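PDB 2XSG: CCMAN5 from Cellulosimicrobium cellulans, which probably removes alpha-linked mannose residues from glycans, as a family 92 glycoside hydrolase of the alpha-mannosidase class. Local coordinates for residues A[171-176]-A[232-237]; A[461-466]-A[679-684]; A[505-510]-A[559-564]. All coordinates share one frame; numbering follows the deposited sequence.

How the contacts relate
Contact 1 comes first along the chain, in the N-terminal domain. It closes a loop of 55 residues, most of them in strands, and brings strand 169-179 against the loop leading into strand 235-240 and the strand's start. Contact 2 opens only after contact 1 has closed. It joins helix 455-474 to the loop at 679-684, across 212 residues of the catalytic region. Contact 3 is nested inside that long loop and ties the start of strand 508-512 to helix 560-570. Contacts 2 and 3 share one side of the chain's centre, with their own centres about 25 Å apart. Contact 1 lies on the opposite side, its centre about 44 Å from that of contact 2.

Contact 1 (A[171-176]-A[232-237]); sequences RSSSVQ and VDTGAI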
ATOM      1  N   ARG A 171     -10.729   0.030  21.148  1.00  2.36           N
ATOM      2  CA  ARG A 171     -10.284  -0.587  22.414  1.00  2.85           C
ATOM      3  C   ARG A 171     -10.456   0.338  23.611  1.00  2.64           C
ATOM      4  O   ARG A 171     -10.993  -0.078  24.631  1.00  2.70           O
ATOM      5  CB  ARG A 171      -8.840  -1.125  22.317  1.00  2.39           C
ATOM      6  CG  ARG A 171      -8.667  -2.253  21.278  1.00  3.88           C
ATOM      7  CD  ARG A 171      -9.604  -3.438  21.579  1.00  4.93           C
ATOM      8  NE  ARG A 171      -9.706  -4.418  20.491  1.00  7.90           N
ATOM      9  CZ  ARG A 171      -8.846  -5.421  20.300  1.00  9.00           C
ATOM     10  NH1 ARG A 171      -7.804  -5.567  21.104  1.00  6.83           N
ATOM     11  NH2 ARG A 171      -9.017  -6.278  19.297  1.00  7.40           N
ATOM     12  N   SER A 172     -10.003   1.581  23.476  1.00  2.18           N
ATOM     13  CA  SER A 172     -10.208   2.595  24.505  1.00  2.36           C
ATOM     14  C   SER A 172     -10.112   3.993  23.886  1.00  2.53           C
ATOM     15  O   SER A 172      -9.503   4.172  22.819  1.00  2.00           O
ATOM     16  CB  SER A 172      -9.216   2.444  25.656  1.00  2.33           C
ATOM     17  OG  SER A 172      -7.890   2.662  25.215  1.00  3.72           O
ATOM     18  N   SER A 173     -10.724   4.969  24.548  1.00  2.41           N
ATOM     19  CA  SER A 173     -10.629   6.355  24.106  1.00  3.42           C
ATOM     20  C   SER A 173     -10.793   7.300  25.289  1.00  3.80           C
ATOM     21  O   SER A 173     -11.289   6.893  26.352  1.00  4.55           O
ATOM     22  CB  SER A 173     -11.693   6.662  23.035  1.00  3.32           C
ATOM     23  OG  SER A 173     -12.993   6.658  23.614  1.00  4.99           O
ATOM     24  N   SER A 174     -10.353   8.547  25.113  1.00  4.11           N
ATOM     25  CA  SER A 174     -10.554   9.588  26.130  1.00  4.21           C
ATOM     26  C   SER A 174     -10.706  10.941  25.486  1.00  4.20           C
ATOM     27  O   SER A 174     -10.270  11.167  24.348  1.00  3.42           O
ATOM     28  CB  SER A 174      -9.395   9.640  27.131  1.00  3.97           C
ATOM     29  OG  SER A 174      -8.207  10.091  26.483  1.00  2.64           O
ATOM     30  N   VAL A 175     -11.322  11.851  26.233  1.00  4.48           N
ATOM     31  CA  VAL A 175     -11.487  13.222  25.779  1.00  4.87           C
ATOM     32  C   VAL A 175     -11.442  14.151  26.997  1.00  5.58           C
ATOM     33  O   VAL A 175     -12.066  13.877  28.019  1.00  5.67           O
ATOM     34  CB  VAL A 175     -12.764  13.387  24.902  1.00  4.88           C
ATOM     35  CG1 VAL A 175     -14.044  12.963  25.682  1.00  4.21           C
ATOM     36  CG2 VAL A 175     -12.872  14.832  24.342  1.00  4.08           C
ATOM     37  N   GLN A 176     -10.628  15.195  26.900  1.00  5.95           N
ATOM     38  CA  GLN A 176     -10.592  16.257  27.885  1.00  7.10           C
ATOM     39  C   GLN A 176     -10.953  17.543  27.150  1.00  6.89           C
ATOM     40  O   GLN A 176     -10.398  17.828  26.079  1.00  6.23           O
ATOM     41  CB  GLN A 176      -9.187  16.337  28.486  1.00  8.08           C
ATOM     42  CG  GLN A 176      -8.997  17.400  29.569  1.00 11.45           C
ATOM     43  CD  GLN A 176      -9.592  16.976  30.886  1.00 12.62           C
ATOM     44  OE1 GLN A 176      -9.254  15.919  31.423  1.00 16.87           O
ATOM     45  NE2 GLN A 176     -10.499  17.783  31.407  1.00 14.62           N
ATOM     46  N   VAL A 232     -14.316   3.550  26.613  1.00  3.10           N
ATOM     47  CA  VAL A 232     -14.280   2.907  25.300  1.00  2.62           C
ATOM     48  C   VAL A 232     -15.073   3.752  24.308  1.00  2.98           C
ATOM     49  O   VAL A 232     -14.498   4.309  23.357  1.00  2.65           O
ATOM     50  CB  VAL A 232     -14.847   1.480  25.368  1.00  2.61           C
ATOM     51  CG1 VAL A 232     -14.697   0.782  24.027  1.00  2.00           C
ATOM     52  CG2 VAL A 232     -14.128   0.684  26.438  1.00  2.00           C
ATOM     53  N   ASP A 233     -16.385   3.854  24.541  1.00  3.22           N
ATOM     54  CA  ASP A 233     -17.249   4.761  23.775  1.00  3.49           C
ATOM     55  C   ASP A 233     -17.288   6.106  24.499  1.00  4.11           C
ATOM     56  O   ASP A 233     -17.983   6.258  25.525  1.00  4.42           O
ATOM     57  CB  ASP A 233     -18.658   4.167  23.660  1.00  3.24           C
ATOM     58  CG  ASP A 233     -19.573   4.943  22.714  1.00  4.68           C
ATOM     59  OD1 ASP A 233     -19.212   6.048  22.266  1.00  3.73           O
ATOM     60  OD2 ASP A 233     -20.679   4.426  22.412  1.00  6.32           O
ATOM     61  N   THR A 234     -16.528   7.077  23.991  1.00  3.91           N
ATOM     62  CA  THR A 234     -16.597   8.445  24.498  1.00  3.46           C
ATOM     63  C   THR A 234     -16.773   9.393  23.318  1.00  3.81           C
ATOM     64  O   THR A 234     -16.564   9.008  22.152  1.00  3.71           O
ATOM     65  CB  THR A 234     -15.334   8.861  25.350  1.00  3.32           C
ATOM     66  OG1 THR A 234     -14.173   8.934  24.516  1.00  3.57           O
ATOM     67  CG2 THR A 234     -15.069   7.869  26.470  1.00  2.78           C
ATOM     68  N   GLY A 235     -17.167  10.626  23.623  1.00  3.22           N
ATOM     69  CA  GLY A 235     -17.278  11.661  22.616  1.00  3.13           C
ATOM     70  C   GLY A 235     -17.548  13.034  23.176  1.00  2.98           C
ATOM     71  O   GLY A 235     -17.738  13.199  24.386  1.00  3.54           O
ATOM     72  N   ALA A 236     -17.571  14.021  22.286  1.00  2.96           N
ATOM     73  CA  ALA A 236     -17.903  15.398  22.642  1.00  3.15           C
ATOM     74  C   ALA A 236     -18.776  16.026  21.559  1.00  3.47           C
ATOM     75  O   ALA A 236     -18.678  15.671  20.383  1.00  3.37           O
ATOM     76  CB  ALA A 236     -16.633  16.218  22.858  1.00  3.36           C
ATOM     77  N   ILE A 237     -19.653  16.935  21.968  1.00  3.37           N
ATOM     78  CA  ILE A 237     -20.503  17.658  21.025  1.00  3.80           C
ATOM     79  C   ILE A 237     -20.246  19.147  21.196  1.00  4.12           C
ATOM     80  O   ILE A 237     -20.407  19.691  22.290  1.00  4.10           O
ATOM     81  CB  ILE A 237     -22.003  17.299  21.195  1.00  3.74           C
ATOM     82  CG1 ILE A 237     -22.174  15.759  21.085  1.00  3.83           C
ATOM     83  CG2 ILE A 237     -22.855  18.038  20.169  1.00  3.89           C
ATOM     84  CD1 ILE A 237     -23.606  15.250  21.133  1.00  3.22           C
TER
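Ser173 and Val175 of one beta-sheet face Thr234 and Ala236, at the entrance to a strand of another, in the beta-sandwich of the N-terminal domain. Strand 169-179 pairs with strand 228-231 in a large antiparallel sheet. The chain then turns through Val232 and Asp233 and enters strand 235-240 of a second sheet. The two segments run 28° apart.

The centre of the contact is a short chain of hydroxyls. Thr234 OG1 donates to Ser173 OG at 2.7 Å. Ser173 OG in turn donates to Val232 O, at 2.8 Å. This second bond comes from above the carbonyl plane, 54° out of it. Ser173 OG sits between its backbone N and carbonyl carbon, chi1 69°, which turns it toward both Val232 O and Thr234 OG1. Thr234 OG1 takes the same place on its own residue, and Thr234 CG2 lies 3.7 Å from Ser173 OG. Replacing Ser173 with an alanine would remove this hydroxyl and would probably leave Val232 O without its side-chain donor and the buried Thr234 OG1 without its acceptor.

At one end Val232 spreads its two methyls beside Arg171 O, with CG2 3.7 Å from that oxygen. Arg171 and Ser172 form a classic beta bulge opposite Thr192 of strand 185-195. Asp233 points away from this contact and binds Arg91 and Trp217. At the other end the side chains of Val175 and Thr234 pass side by side, pointing contrary ways. Val175 CG1 comes to 3.9 Å from Gly235 O. The other methyl, Val175 CG2, meets Ala236 CB at 4.3 Å.

Contact 2 (A[461-466]-A[679-684]); sequences RGYDQY and PVTAGS
A type II beta turn from Thr681 to Ser684 receives two tyrosines, Tyr463 and Tyr466, from helix 455-474. The turn lies in the loop between strands 677-678 and 686-689. Both segments belong to the family 92 catalytic domain, which probably folds as an (alpha/alpha)6 barrel, as in relatives. The contact is fully buried.

The tyrosines stand three residues apart on the helix, and both reach across with their phenol ends. Tyr463 OH donates to Ala682 O at 2.7 Å. It lies in the carbonyl plane, on a lone pair, and the oxygen is at the edge of the Tyr463 ring. Tyr466 OH donates to the next carbonyl, Gly683 O, also at 2.7 Å. Here the donor stands above the carbonyl plane, 41° out of it. Tyr466 has CG anti to its backbone N, chi1 165°, and this sends the ring out toward the turn.

Glycine suits position 683 twice over. Its backbone angles would jam a CB against the preceding carbonyl, and such a CB would fall only 3.3 Å from Tyr466 CE2. Ser684 OG braces the turn from within by donating to Thr681 O at 2.8 Å. Asp415 accepts from Gly683 N, and Arg358 donates to the oxygens of Pro679 and Val680.

The helix thus grips the backbone of the turn. Two successive buried carbonyls are matched by neutral hydroxyl donors, which is consistent with a fixed peptide orientation.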
ATOM      1  N   ARG A 461       9.949 -19.101   3.768  1.00  2.99           N
ATOM      2  CA  ARG A 461      11.146 -19.103   4.584  1.00  3.05           C
ATOM      3  C   ARG A 461      12.393 -19.026   3.694  1.00  2.66           C
ATOM      4  O   ARG A 461      13.407 -18.424   4.071  1.00  3.31           O
ATOM      5  CB  ARG A 461      11.190 -20.350   5.488  1.00  2.58           C
ATOM      6  CG  ARG A 461      12.455 -20.496   6.334  1.00  3.25           C
ATOM      7  CD  ARG A 461      12.205 -21.349   7.564  1.00  2.23           C
ATOM      8  NE  ARG A 461      11.319 -20.652   8.500  1.00  4.28           N
ATOM      9  CZ  ARG A 461      10.575 -21.233   9.435  1.00  6.43           C
ATOM     10  NH1 ARG A 461      10.605 -22.551   9.609  1.00  9.05           N
ATOM     11  NH2 ARG A 461       9.794 -20.490  10.209  1.00  5.52           N
ATOM     12  N   GLY A 462      12.318 -19.644   2.527  1.00  2.37           N
ATOM     13  CA  GLY A 462      13.432 -19.623   1.592  1.00  2.45           C
ATOM     14  C   GLY A 462      13.790 -18.194   1.235  1.00  2.86           C
ATOM     15  O   GLY A 462      14.956 -17.803   1.314  1.00  2.81           O
ATOM     16  N   TYR A 463      12.781 -17.405   0.860  1.00  2.90           N
ATOM     17  CA  TYR A 463      13.012 -16.005   0.519  1.00  3.51           C
ATOM     18  C   TYR A 463      13.452 -15.184   1.760  1.00  3.44           C
ATOM     19  O   TYR A 463      14.353 -14.355   1.667  1.00  3.29           O
ATOM     20  CB  TYR A 463      11.766 -15.405  -0.133  1.00  3.62           C
ATOM     21  CG  TYR A 463      12.034 -14.332  -1.169  1.00  5.13           C
ATOM     22  CD1 TYR A 463      13.145 -13.482  -1.070  1.00  4.24           C
ATOM     23  CD2 TYR A 463      11.163 -14.145  -2.242  1.00  5.26           C
ATOM     24  CE1 TYR A 463      13.396 -12.494  -2.021  1.00  5.19           C
ATOM     25  CE2 TYR A 463      11.403 -13.135  -3.201  1.00  5.10           C
ATOM     26  CZ  TYR A 463      12.522 -12.317  -3.076  1.00  5.40           C
ATOM     27  OH  TYR A 463      12.781 -11.324  -4.007  1.00  5.59           O
ATOM     28  N   ASP A 464      12.825 -15.428   2.908  1.00  3.17           N
ATOM     29  CA  ASP A 464      13.231 -14.779   4.159  1.00  3.80           C
ATOM     30  C   ASP A 464      14.686 -15.029   4.483  1.00  4.30           C
ATOM     31  O   ASP A 464      15.394 -14.102   4.888  1.00  4.40           O
ATOM     32  CB  ASP A 464      12.392 -15.274   5.332  1.00  3.56           C
ATOM     33  CG  ASP A 464      11.027 -14.619   5.391  1.00  3.37           C
ATOM     34  OD1 ASP A 464      10.848 -13.524   4.798  1.00  4.44           O
ATOM     35  OD2 ASP A 464      10.139 -15.199   6.037  1.00  2.88           O
ATOM     36  N   GLN A 465      15.117 -16.284   4.311  1.00  4.60           N
ATOM     37  CA  GLN A 465      16.490 -16.678   4.618  1.00  4.82           C
ATOM     38  C   GLN A 465      17.496 -16.102   3.628  1.00  5.13           C
ATOM     39  O   GLN A 465      18.597 -15.670   4.035  1.00  4.82           O
ATOM     40  CB  GLN A 465      16.623 -18.197   4.723  1.00  4.94           C
ATOM     41  CG  GLN A 465      15.936 -18.804   5.938  1.00  4.34           C
ATOM     42  CD  GLN A 465      16.049 -20.323   5.948  1.00  4.31           C
ATOM     43  OE1 GLN A 465      15.945 -20.955   4.907  1.00  6.07           O
ATOM     44  NE2 GLN A 465      16.291 -20.908   7.123  1.00  4.88           N
ATOM     45  N   TYR A 466      17.127 -16.060   2.348  1.00  4.56           N
ATOM     46  CA  TYR A 466      17.933 -15.298   1.402  1.00  5.23           C
ATOM     47  C   TYR A 466      18.153 -13.859   1.921  1.00  5.70           C
ATOM     48  O   TYR A 466      19.279 -13.371   1.948  1.00  5.66           O
ATOM     49  CB  TYR A 466      17.354 -15.280  -0.043  1.00  5.17           C
ATOM     50  CG  TYR A 466      18.022 -14.197  -0.873  1.00  4.69           C
ATOM     51  CD1 TYR A 466      19.336 -14.349  -1.332  1.00  5.84           C
ATOM     52  CD2 TYR A 466      17.368 -12.985  -1.125  1.00  4.84           C
ATOM     53  CE1 TYR A 466      19.974 -13.322  -2.050  1.00  6.64           C
ATOM     54  CE2 TYR A 466      17.987 -11.963  -1.837  1.00  5.71           C
ATOM     55  CZ  TYR A 466      19.285 -12.134  -2.295  1.00  5.78           C
ATOM     56  OH  TYR A 466      19.886 -11.122  -2.996  1.00  5.57           O
ATOM     57  N   PRO A 679      11.006  -5.039 -10.135  1.00  5.23           N
ATOM     58  CA  PRO A 679      11.898  -5.805  -9.277  1.00  4.89           C
ATOM     59  C   PRO A 679      11.449  -7.265  -9.133  1.00  4.91           C
ATOM     60  O   PRO A 679      10.731  -7.616  -8.187  1.00  5.52           O
ATOM     61  CB  PRO A 679      11.799  -5.060  -7.938  1.00  5.28           C
ATOM     62  CG  PRO A 679      10.363  -4.584  -7.920  1.00  5.68           C
ATOM     63  CD  PRO A 679       9.989  -4.300  -9.356  1.00  5.11           C
ATOM     64  N   VAL A 680      11.869  -8.122 -10.048  1.00  3.98           N
ATOM     65  CA  VAL A 680      11.629  -9.558  -9.848  1.00  3.54           C
ATOM     66  C   VAL A 680      12.268 -10.011  -8.523  1.00  3.11           C
ATOM     67  O   VAL A 680      11.600 -10.549  -7.651  1.00  3.56           O
ATOM     68  CB  VAL A 680      12.100 -10.416 -11.067  1.00  3.56           C
ATOM     69  CG1 VAL A 680      12.101 -11.913 -10.733  1.00  2.00           C
ATOM     70  CG2 VAL A 680      11.195 -10.135 -12.271  1.00  2.00           C
ATOM     71  N   THR A 681      13.542  -9.713  -8.351  1.00  3.12           N
ATOM     72  CA  THR A 681      14.230 -10.047  -7.114  1.00  3.01           C
ATOM     73  C   THR A 681      14.312  -8.830  -6.206  1.00  3.25           C
ATOM     74  O   THR A 681      15.227  -8.017  -6.338  1.00  4.00           O
ATOM     75  CB  THR A 681      15.639 -10.609  -7.405  1.00  2.56           C
ATOM     76  OG1 THR A 681      15.529 -11.623  -8.407  1.00  2.00           O
ATOM     77  CG2 THR A 681      16.247 -11.212  -6.157  1.00  2.28           C
ATOM     78  N   ALA A 682      13.325  -8.689  -5.315  1.00  3.07           N
ATOM     79  CA  ALA A 682      13.440  -7.794  -4.184  1.00  2.78           C
ATOM     80  C   ALA A 682      14.555  -8.379  -3.331  1.00  3.03           C
ATOM     81  O   ALA A 682      14.718  -9.603  -3.264  1.00  2.73           O
ATOM     82  CB  ALA A 682      12.142  -7.752  -3.407  1.00  2.47           C
ATOM     83  N   GLY A 683      15.338  -7.515  -2.703  1.00  3.13           N
ATOM     84  CA  GLY A 683      16.494  -7.976  -1.954  1.00  4.10           C
ATOM     85  C   GLY A 683      17.717  -8.147  -2.836  1.00  4.43           C
ATOM     86  O   GLY A 683      18.700  -8.765  -2.430  1.00  5.46           O
ATOM     87  N   SER A 684      17.651  -7.622  -4.050  1.00  4.33           N
ATOM     88  CA  SER A 684      18.824  -7.539  -4.930  1.00  5.30           C
ATOM     89  C   SER A 684      18.903  -6.097  -5.431  1.00  5.47           C
ATOM     90  O   SER A 684      18.086  -5.262  -5.037  1.00  6.34           O
ATOM     91  CB  SER A 684      18.704  -8.509  -6.109  1.00  4.18           C
ATOM     92  OG  SER A 684      17.869  -7.983  -7.115  1.00  5.94           O
TER

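Contact 3 (A[505-510]-A[559-564]); sequences DGTQVG and GHEAAR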
ATOM      1  N   ASP A 505       4.389 -31.349 -26.191  1.00 14.90           N
ATOM      2  CA  ASP A 505       5.330 -32.187 -26.913  1.00 14.83           C
ATOM      3  C   ASP A 505       5.994 -33.241 -26.013  1.00 14.55           C
ATOM      4  O   ASP A 505       7.001 -33.840 -26.404  1.00 14.55           O
ATOM      5  CB  ASP A 505       6.409 -31.315 -27.539  1.00 15.41           C
ATOM      6  CG  ASP A 505       7.334 -30.698 -26.498  1.00 16.49           C
ATOM      7  OD1 ASP A 505       7.015 -30.754 -25.287  1.00 16.79           O
ATOM      8  OD2 ASP A 505       8.386 -30.165 -26.890  1.00 17.00           O
ATOM      9  N   GLY A 506       5.459 -33.446 -24.809  1.00 13.57           N
ATOM     10  CA  GLY A 506       5.986 -34.471 -23.895  1.00 12.52           C
ATOM     11  C   GLY A 506       7.028 -34.007 -22.884  1.00 11.52           C
ATOM     12  O   GLY A 506       7.367 -34.755 -21.971  1.00 11.77           O
ATOM     13  N   THR A 507       7.539 -32.783 -23.038  1.00 10.69           N
ATOM     14  CA  THR A 507       8.564 -32.248 -22.142  1.00 10.12           C
ATOM     15  C   THR A 507       8.086 -32.275 -20.684  1.00  9.74           C
ATOM     16  O   THR A 507       6.966 -31.843 -20.385  1.00  9.74           O
ATOM     17  CB  THR A 507       8.995 -30.810 -22.525  1.00 10.38           C
ATOM     18  OG1 THR A 507       9.416 -30.770 -23.895  1.00 11.89           O
ATOM     19  CG2 THR A 507      10.154 -30.320 -21.643  1.00 10.39           C
ATOM     20  N   GLN A 508       8.941 -32.783 -19.793  1.00  8.55           N
ATOM     21  CA  GLN A 508       8.609 -32.920 -18.374  1.00  8.56           C
ATOM     22  C   GLN A 508       8.957 -31.663 -17.574  1.00  7.76           C
ATOM     23  O   GLN A 508      10.125 -31.280 -17.458  1.00  7.93           O
ATOM     24  CB  GLN A 508       9.297 -34.144 -17.787  1.00  8.47           C
ATOM     25  CG  GLN A 508       8.912 -35.446 -18.480  1.00 10.41           C
ATOM     26  CD  GLN A 508       7.456 -35.749 -18.275  1.00 13.34           C
ATOM     27  OE1 GLN A 508       7.042 -36.141 -17.186  1.00 14.84           O
ATOM     28  NE2 GLN A 508       6.654 -35.538 -19.315  1.00 15.14           N
ATOM     29  N   VAL A 509       7.937 -31.043 -16.993  1.00  7.22           N
ATOM     30  CA  VAL A 509       8.113 -29.770 -16.299  1.00  6.31           C
ATOM     31  C   VAL A 509       7.877 -29.942 -14.816  1.00  5.95           C
ATOM     32  O   VAL A 509       6.801 -30.383 -14.402  1.00  5.82           O
ATOM     33  CB  VAL A 509       7.137 -28.695 -16.842  1.00  6.56           C
ATOM     34  CG1 VAL A 509       7.372 -27.363 -16.145  1.00  5.83           C
ATOM     35  CG2 VAL A 509       7.267 -28.578 -18.385  1.00  6.31           C
ATOM     36  N   GLY A 510       8.887 -29.594 -14.015  1.00  5.73           N
ATOM     37  CA  GLY A 510       8.786 -29.672 -12.566  1.00  5.03           C
ATOM     38  C   GLY A 510       8.069 -28.474 -11.965  1.00  4.60           C
ATOM     39  O   GLY A 510       8.245 -27.342 -12.418  1.00  4.64           O
ATOM     40  N   GLY A 559      15.210 -27.987 -16.645  1.00  8.16           N
ATOM     41  CA  GLY A 559      16.029 -27.318 -17.656  1.00  8.36           C
ATOM     42  C   GLY A 559      15.328 -26.194 -18.396  1.00  8.65           C
ATOM     43  O   GLY A 559      14.171 -25.886 -18.128  1.00  7.72           O
ATOM     44  N   HIS A 560      16.046 -25.590 -19.336  1.00  8.86           N
ATOM     45  CA  HIS A 560      15.606 -24.373 -19.980  1.00 10.24           C
ATOM     46  C   HIS A 560      14.310 -24.544 -20.767  1.00  9.85           C
ATOM     47  O   HIS A 560      13.375 -23.754 -20.619  1.00  9.00           O
ATOM     48  CB  HIS A 560      16.708 -23.825 -20.882  1.00 10.58           C
ATOM     49  CG  HIS A 560      16.351 -22.531 -21.535  1.00 14.51           C
ATOM     50  ND1 HIS A 560      16.735 -21.304 -21.027  1.00 17.42           N
ATOM     51  CD2 HIS A 560      15.649 -22.268 -22.666  1.00 15.48           C
ATOM     52  CE1 HIS A 560      16.282 -20.344 -21.815  1.00 18.16           C
ATOM     53  NE2 HIS A 560      15.617 -20.903 -22.814  1.00 18.09           N
ATOM     54  N   GLU A 561      14.261 -25.573 -21.601  1.00  9.76           N
ATOM     55  CA  GLU A 561      13.072 -25.826 -22.414  1.00 10.61           C
ATOM     56  C   GLU A 561      11.841 -26.084 -21.531  1.00 10.34           C
ATOM     57  O   GLU A 561      10.734 -25.629 -21.859  1.00 10.28           O
ATOM     58  CB  GLU A 561      13.317 -26.973 -23.424  1.00 10.94           C
ATOM     59  CG  GLU A 561      12.157 -27.251 -24.421  1.00 12.65           C
ATOM     60  CD  GLU A 561      11.799 -26.070 -25.345  1.00 14.38           C
ATOM     61  OE1 GLU A 561      12.578 -25.090 -25.467  1.00 14.31           O
ATOM     62  OE2 GLU A 561      10.713 -26.130 -25.963  1.00 14.09           O
ATOM     63  N   ALA A 562      12.035 -26.793 -20.418  1.00  9.45           N
ATOM     64  CA  ALA A 562      10.931 -27.077 -19.509  1.00  9.17           C
ATOM     65  C   ALA A 562      10.391 -25.774 -18.910  1.00  8.62           C
ATOM     66  O   ALA A 562       9.177 -25.574 -18.874  1.00  8.40           O
ATOM     67  CB  ALA A 562      11.354 -28.049 -18.408  1.00  9.46           C
ATOM     68  N   ALA A 563      11.299 -24.894 -18.462  1.00  8.19           N
ATOM     69  CA  ALA A 563      10.923 -23.561 -17.928  1.00  7.47           C
ATOM     70  C   ALA A 563      10.194 -22.726 -18.959  1.00  7.05           C
ATOM     71  O   ALA A 563       9.174 -22.086 -18.646  1.00  6.89           O
ATOM     72  CB  ALA A 563      12.148 -22.805 -17.451  1.00  7.36           C
ATOM     73  N   ARG A 564      10.735 -22.718 -20.179  1.00  6.19           N
ATOM     74  CA  ARG A 564      10.219 -21.895 -21.270  1.00  6.15           C
ATOM     75  C   ARG A 564       8.789 -22.303 -21.588  1.00  5.87           C
ATOM     76  O   ARG A 564       7.921 -21.439 -21.756  1.00  5.61           O
ATOM     77  CB  ARG A 564      11.122 -21.997 -22.514  1.00  6.29           C
ATOM     78  CG  ARG A 564      10.718 -21.075 -23.700  1.00  7.26           C
ATOM     79  CD  ARG A 564      11.450 -21.446 -25.015  1.00  8.17           C
ATOM     80  NE  ARG A 564      10.910 -22.670 -25.612  1.00  7.05           N
ATOM     81  CZ  ARG A 564       9.797 -22.732 -26.344  1.00  8.40           C
ATOM     82  NH1 ARG A 564       9.092 -21.631 -26.606  1.00  7.07           N
ATOM     83  NH2 ARG A 564       9.383 -23.906 -26.823  1.00  7.22           N
TER
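Ala562 meets Thr507, Gln508 and Val509 without a single hydrogen bond crossing between the segments, although polar groups lie close by. The contact packs the first turn of helix 560-570 against the beginning of strand 508-512, in the catalytic domain.

Ala562 CB points at the strand and reaches Gln508 O at 3.6 Å. On one side of it, Thr507 CG2 lies 4.0 Å from Ala562 CA. Val509 sets both methyls near Ala562 O, with CG2 at 3.6 Å. That same methyl is 4.1 Å from Ala562 CB.

Asp505, Thr507, Glu561 and Arg564 find polar partners within their own segments. Asp505 OD1 accepts from Thr507 N in an Asx turn and from Thr507 OG1 at 2.8 Å, both from one face of the carboxylate. Thr507 CG2 is anti to its backbone N, which leaves this methyl for the helix while OG1 turns back to Asp505. On the helix, Arg564 holds Glu561 side-on: NE meets OE1, and NH2 meets OE2 at 2.7 Å. Both bonds lie close to the guanidinium plane.

Asp505 OD2 and Glu561 OE2 are 4.7 Å apart and would repel if both carboxylates are charged. Arg564 probably offsets part of this repulsion through its salt bridge to Glu561. With no hydrogen bond across, the contact is consistent with van der Waals packing of Thr507 and Val509 methyls on Ala562.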